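Local coordinates for protein transcriptional regulator, ROK family (Vibrio cholerae O1 biovar eltor, PDB 1Z05) that probably binds DNA as a zinc-containing transcriptional regulator of the ROK family, a homologue of Escherichia coli Mlc linked to carbohydrate metabolism, at residues L111-I122 and L151-F159. Sequence-based numbering, arbitrary orientation.
With SO4 (sulfate ion), chain C; SO4 (sulfate ion), chain D.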
loop_
_atom_site.group_PDB
_atom_site.type_symbol
_atom_site.label_atom_id
_atom_site.label_comp_id
_atom_site.label_asym_id
_atom_site.label_seq_id
_atom_site.Cartn_x
_atom_site.Cartn_y
_atom_site.Cartn_z
ATOM N N LEU A 111 11.701 8.940 24.385
ATOM C CA LEU A 111 13.013 8.565 23.894
ATOM C C LEU A 111 12.903 8.099 22.457
ATOM O O LEU A 111 11.954 7.393 22.089
ATOM C CB LEU A 111 13.603 7.413 24.718
ATOM C CG LEU A 111 14.100 7.619 26.142
ATOM C CD1 LEU A 111 14.883 6.365 26.545
ATOM C CD2 LEU A 111 14.978 8.848 26.256
ATOM N N SER A 112 13.858 8.520 21.640
ATOM C CA SER A 112 13.961 8.030 20.273
ATOM C C SER A 112 15.378 7.520 20.124
ATOM O O SER A 112 16.333 8.213 20.485
ATOM C CB SER A 112 13.654 9.134 19.259
ATOM O OG SER A 112 13.634 8.618 17.934
ATOM N N MET A 113 15.503 6.292 19.628
ATOM C CA MET A 113 16.787 5.635 19.482
ATOM C C MET A 113 17.039 5.210 18.044
ATOM O O MET A 113 16.107 4.906 17.294
ATOM C CB MET A 113 16.841 4.405 20.393
ATOM C CG MET A 113 16.696 4.734 21.870
ATOM S SD MET A 113 16.498 3.259 22.893
ATOM C CE MET A 113 18.179 2.673 22.975
ATOM N N ARG A 114 18.305 5.200 17.656
ATOM C CA ARG A 114 18.705 4.536 16.424
ATOM C C ARG A 114 19.761 3.486 16.733
ATOM O O ARG A 114 20.779 3.788 17.370
ATOM C CB ARG A 114 19.244 5.527 15.388
ATOM C CG ARG A 114 19.814 4.813 14.142
ATOM C CD ARG A 114 20.388 5.774 13.097
ATOM N NE ARG A 114 21.128 5.022 12.084
ATOM C CZ ARG A 114 20.564 4.415 11.044
ATOM N NH1 ARG A 114 19.243 4.491 10.858
ATOM N NH2 ARG A 114 21.316 3.718 10.198
ATOM N N LEU A 115 19.510 2.257 16.286
ATOM C CA LEU A 115 20.540 1.231 16.252
ATOM C C LEU A 115 21.180 1.272 14.873
ATOM O O LEU A 115 20.611 0.771 13.899
ATOM C CB LEU A 115 19.961 -0.162 16.560
ATOM C CG LEU A 115 20.967 -1.319 16.707
ATOM C CD1 LEU A 115 22.029 -1.013 17.767
ATOM C CD2 LEU A 115 20.266 -2.637 17.031
ATOM N N GLY A 116 22.351 1.903 14.792
ATOM C CA GLY A 116 23.078 2.029 13.536
ATOM C C GLY A 116 24.197 1.011 13.458
ATOM O O GLY A 116 24.342 0.175 14.351
ATOM N N ARG A 117 24.996 1.086 12.393
ATOM C CA ARG A 117 26.088 0.136 12.179
ATOM C C ARG A 117 27.263 0.427 13.105
ATOM O O ARG A 117 28.086 1.304 12.833
ATOM C CB ARG A 117 26.531 0.134 10.713
ATOM C CG ARG A 117 25.444 -0.343 9.751
ATOM C CD ARG A 117 25.735 0.090 8.323
ATOM N NE ARG A 117 24.886 -0.597 7.345
ATOM C CZ ARG A 117 23.656 -0.220 7.007
ATOM N NH1 ARG A 117 23.094 0.851 7.567
ATOM N NH2 ARG A 117 22.984 -0.915 6.096
ATOM N N GLY A 118 27.315 -0.305 14.212
ATOM C CA GLY A 118 28.381 -0.151 15.189
ATOM C C GLY A 118 28.142 0.935 16.219
ATOM O O GLY A 118 29.047 1.286 16.973
ATOM N N TYR A 119 26.924 1.464 16.267
ATOM C CA TYR A 119 26.581 2.469 17.270
ATOM C C TYR A 119 25.110 2.469 17.685
ATOM O O TYR A 119 24.248 1.900 17.007
ATOM C CB TYR A 119 26.975 3.868 16.794
ATOM C CG TYR A 119 26.126 4.389 15.654
ATOM C CD1 TYR A 119 24.934 5.080 15.899
ATOM C CD2 TYR A 119 26.517 4.189 14.327
ATOM C CE1 TYR A 119 24.144 5.564 14.839
ATOM C CE2 TYR A 119 25.750 4.668 13.274
ATOM C CZ TYR A 119 24.570 5.352 13.536
ATOM O OH TYR A 119 23.825 5.817 12.485
ATOM N N LEU A 120 24.846 3.132 18.808
ATOM C CA LEU A 120 23.500 3.344 19.306
ATOM C C LEU A 120 23.339 4.813 19.650
ATOM O O LEU A 120 24.148 5.372 20.394
ATOM C CB LEU A 120 23.235 2.479 20.546
ATOM C CG LEU A 120 21.945 2.772 21.336
ATOM C CD1 LEU A 120 20.702 2.413 20.510
ATOM C CD2 LEU A 120 21.932 2.047 22.681
ATOM N N THR A 121 22.307 5.435 19.094
ATOM C CA THR A 121 21.966 6.817 19.430
ATOM C C THR A 121 20.727 6.844 20.320
ATOM O O THR A 121 19.721 6.208 20.014
ATOM C CB THR A 121 21.775 7.696 18.176
ATOM O OG1 THR A 121 23.020 7.782 17.470
ATOM C CG2 THR A 121 21.334 9.117 18.566
ATOM N N ILE A 122 20.820 7.550 21.442
ATOM C CA ILE A 122 19.671 7.727 22.315
ATOM C C ILE A 122 19.433 9.224 22.423
ATOM O O ILE A 122 20.344 9.977 22.760
ATOM C CB ILE A 122 19.871 7.086 23.728
ATOM C CG1 ILE A 122 20.168 5.583 23.600
ATOM C CG2 ILE A 122 18.622 7.307 24.592
ATOM C CD1 ILE A 122 20.631 4.901 24.900
ATOM N N LEU A 151 22.237 -2.784 24.867
ATOM C CA LEU A 151 21.220 -1.766 24.622
ATOM C C LEU A 151 20.371 -1.469 25.865
ATOM O O LEU A 151 20.069 -0.310 26.145
ATOM C CB LEU A 151 20.355 -2.169 23.417
ATOM C CG LEU A 151 19.221 -1.279 22.924
ATOM C CD1 LEU A 151 19.108 -1.406 21.399
ATOM C CD2 LEU A 151 17.918 -1.672 23.607
ATOM N N LEU A 152 20.000 -2.513 26.604
ATOM C CA LEU A 152 19.216 -2.347 27.829
ATOM C C LEU A 152 20.065 -1.672 28.915
ATOM O O LEU A 152 19.582 -0.800 29.634
ATOM C CB LEU A 152 18.645 -3.699 28.311
ATOM C CG LEU A 152 17.688 -4.409 27.328
ATOM C CD1 LEU A 152 17.332 -5.822 27.783
ATOM C CD2 LEU A 152 16.417 -3.600 27.049
ATOM N N PHE A 153 21.334 -2.064 29.008
ATOM C CA PHE A 153 22.281 -1.424 29.930
ATOM C C PHE A 153 22.409 0.072 29.616
ATOM O O PHE A 153 22.483 0.896 30.529
ATOM C CB PHE A 153 23.648 -2.097 29.839
ATOM C CG PHE A 153 23.815 -3.299 30.746
ATOM C CD1 PHE A 153 22.727 -4.090 31.114
ATOM C CD2 PHE A 153 25.081 -3.659 31.200
ATOM C CE1 PHE A 153 22.899 -5.211 31.938
ATOM C CE2 PHE A 153 25.268 -4.775 32.027
ATOM C CZ PHE A 153 24.176 -5.552 32.398
ATOM N N GLU A 154 22.415 0.414 28.326
ATOM C CA GLU A 154 22.549 1.812 27.905
ATOM C C GLU A 154 21.304 2.654 28.155
ATOM O O GLU A 154 21.410 3.852 28.442
ATOM C CB GLU A 154 22.974 1.909 26.440
ATOM C CG GLU A 154 24.398 1.420 26.180
ATOM C CD GLU A 154 25.487 2.247 26.878
ATOM O OE1 GLU A 154 25.193 3.344 27.405
ATOM O OE2 GLU A 154 26.654 1.788 26.890
ATOM N N ILE A 155 20.129 2.036 28.051
ATOM C CA ILE A 155 18.878 2.719 28.413
ATOM C C ILE A 155 18.860 3.025 29.918
ATOM O O ILE A 155 18.597 4.162 30.323
ATOM C CB ILE A 155 17.616 1.902 27.999
ATOM C CG1 ILE A 155 17.476 1.853 26.476
ATOM C CG2 ILE A 155 16.342 2.505 28.605
ATOM C CD1 ILE A 155 16.424 0.829 25.984
ATOM N N GLU A 156 19.159 2.011 30.731
ATOM C CA GLU A 156 19.287 2.163 32.183
ATOM C C GLU A 156 20.233 3.308 32.574
ATOM O O GLU A 156 19.867 4.170 33.376
ATOM C CB GLU A 156 19.754 0.841 32.808
ATOM C CG GLU A 156 20.131 0.900 34.288
ATOM C CD GLU A 156 20.924 -0.330 34.734
ATOM O OE1 GLU A 156 21.828 -0.199 35.590
ATOM O OE2 GLU A 156 20.653 -1.434 34.209
ATOM N N GLU A 157 21.435 3.299 32.001
ATOM C CA GLU A 157 22.446 4.332 32.233
ATOM C C GLU A 157 21.922 5.725 31.863
ATOM O O GLU A 157 22.131 6.680 32.608
ATOM C CB GLU A 157 23.721 4.003 31.430
ATOM C CG GLU A 157 24.855 5.025 31.540
ATOM C CD GLU A 157 25.706 4.858 32.788
ATOM O OE1 GLU A 157 25.159 4.912 33.910
ATOM O OE2 GLU A 157 26.939 4.693 32.653
ATOM N N PHE A 158 21.232 5.821 30.726
ATOM C CA PHE A 158 20.649 7.083 30.245
ATOM C C PHE A 158 19.652 7.685 31.240
ATOM O O PHE A 158 19.718 8.879 31.543
ATOM C CB PHE A 158 19.984 6.892 28.873
ATOM C CG PHE A 158 19.585 8.192 28.193
ATOM C CD1 PHE A 158 20.436 8.800 27.267
ATOM C CD2 PHE A 158 18.364 8.799 28.475
ATOM C CE1 PHE A 158 20.076 10.005 26.639
ATOM C CE2 PHE A 158 18.002 10.000 27.865
ATOM C CZ PHE A 158 18.856 10.597 26.936
ATOM N N PHE A 159 18.729 6.860 31.740
ATOM C CA PHE A 159 17.772 7.305 32.765
ATOM C C PHE A 159 18.452 7.790 34.047
ATOM O O PHE A 159 17.996 8.741 34.669
ATOM C CB PHE A 159 16.747 6.211 33.079
ATOM C CG PHE A 159 15.540 6.245 32.179
ATOM C CD1 PHE A 159 14.393 6.949 32.561
ATOM C CD2 PHE A 159 15.549 5.587 30.954
ATOM C CE1 PHE A 159 13.276 6.979 31.741
ATOM C CE2 PHE A 159 14.441 5.611 30.121
ATOM C CZ PHE A 159 13.299 6.318 30.505
HETATM S S SO4 C . 24.893 3.902 9.575
HETATM O O1 SO4 C . 24.690 5.311 9.890
HETATM O O2 SO4 C . 24.520 3.622 8.198
HETATM O O3 SO4 C . 26.314 3.624 9.781
HETATM O O4 SO4 C . 24.073 3.073 10.453
HETATM S S SO4 D . 20.984 1.795 4.316
HETATM O O1 SO4 D . 20.015 2.770 4.810
HETATM O O2 SO4 D . 21.069 1.890 2.865
HETATM O O3 SO4 D . 22.290 2.090 4.893
HETATM O O4 SO4 D . 20.588 0.447 4.709
#
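Ile122 and Phe158 make the aromatic part of this contact: Ile122 CG2 sits over one face of the Phe158 ring, a CH-pi approach 3.7 Å from the ring centroid and 16° off its normal. With CG anti to the backbone N (chi1 -169°), Phe158 reaches back to the sheet, where Leu111 CD2 meets its CE2 at 3.6 Å. The other methyl of Leu111, CD1, touches Phe159 CE2 at 3.7 Å, so the two methyls of one leucine touch two consecutive rings, each obliquely. The remaining contacts are mostly aliphatic. Met113, bent at chi3, crosses Ile155 at about a right angle and lays CE 3.7 Å from Ile155 CG1, with Leu151 CG also beside that methyl. Leu120 and Glu154 slide past each other in opposite directions, CD2 of the leucine against CB of the glutamate, and Ile122 CD1 rests against the Glu154 carbonyl O (3.8 Å). Glu154 thus offers its CB and backbone to the sheet, while its carboxylate pairs with Arg150. No hydrogen bond joins hairpin and helix. Polar groups gather at and near the type II turn from Gly116 to Tyr119: Arg114 NE bonds Tyr119 OH (2.8 Å), and one sulfate, probably from the crystallisation liquor, accepts bonds from Arg114 NH2 (2.8 Å), Arg117 N and Tyr119 OH. Strand 119-122 runs at 32° to helix 151-159, its axis 10.3 Å away. An antiparallel beta hairpin covered by the helix that follows the third strand, in a sheet of order 3-2-1-4-5, is characteristic of the actin-like ATPase (ASKHA) domain of ROK proteins.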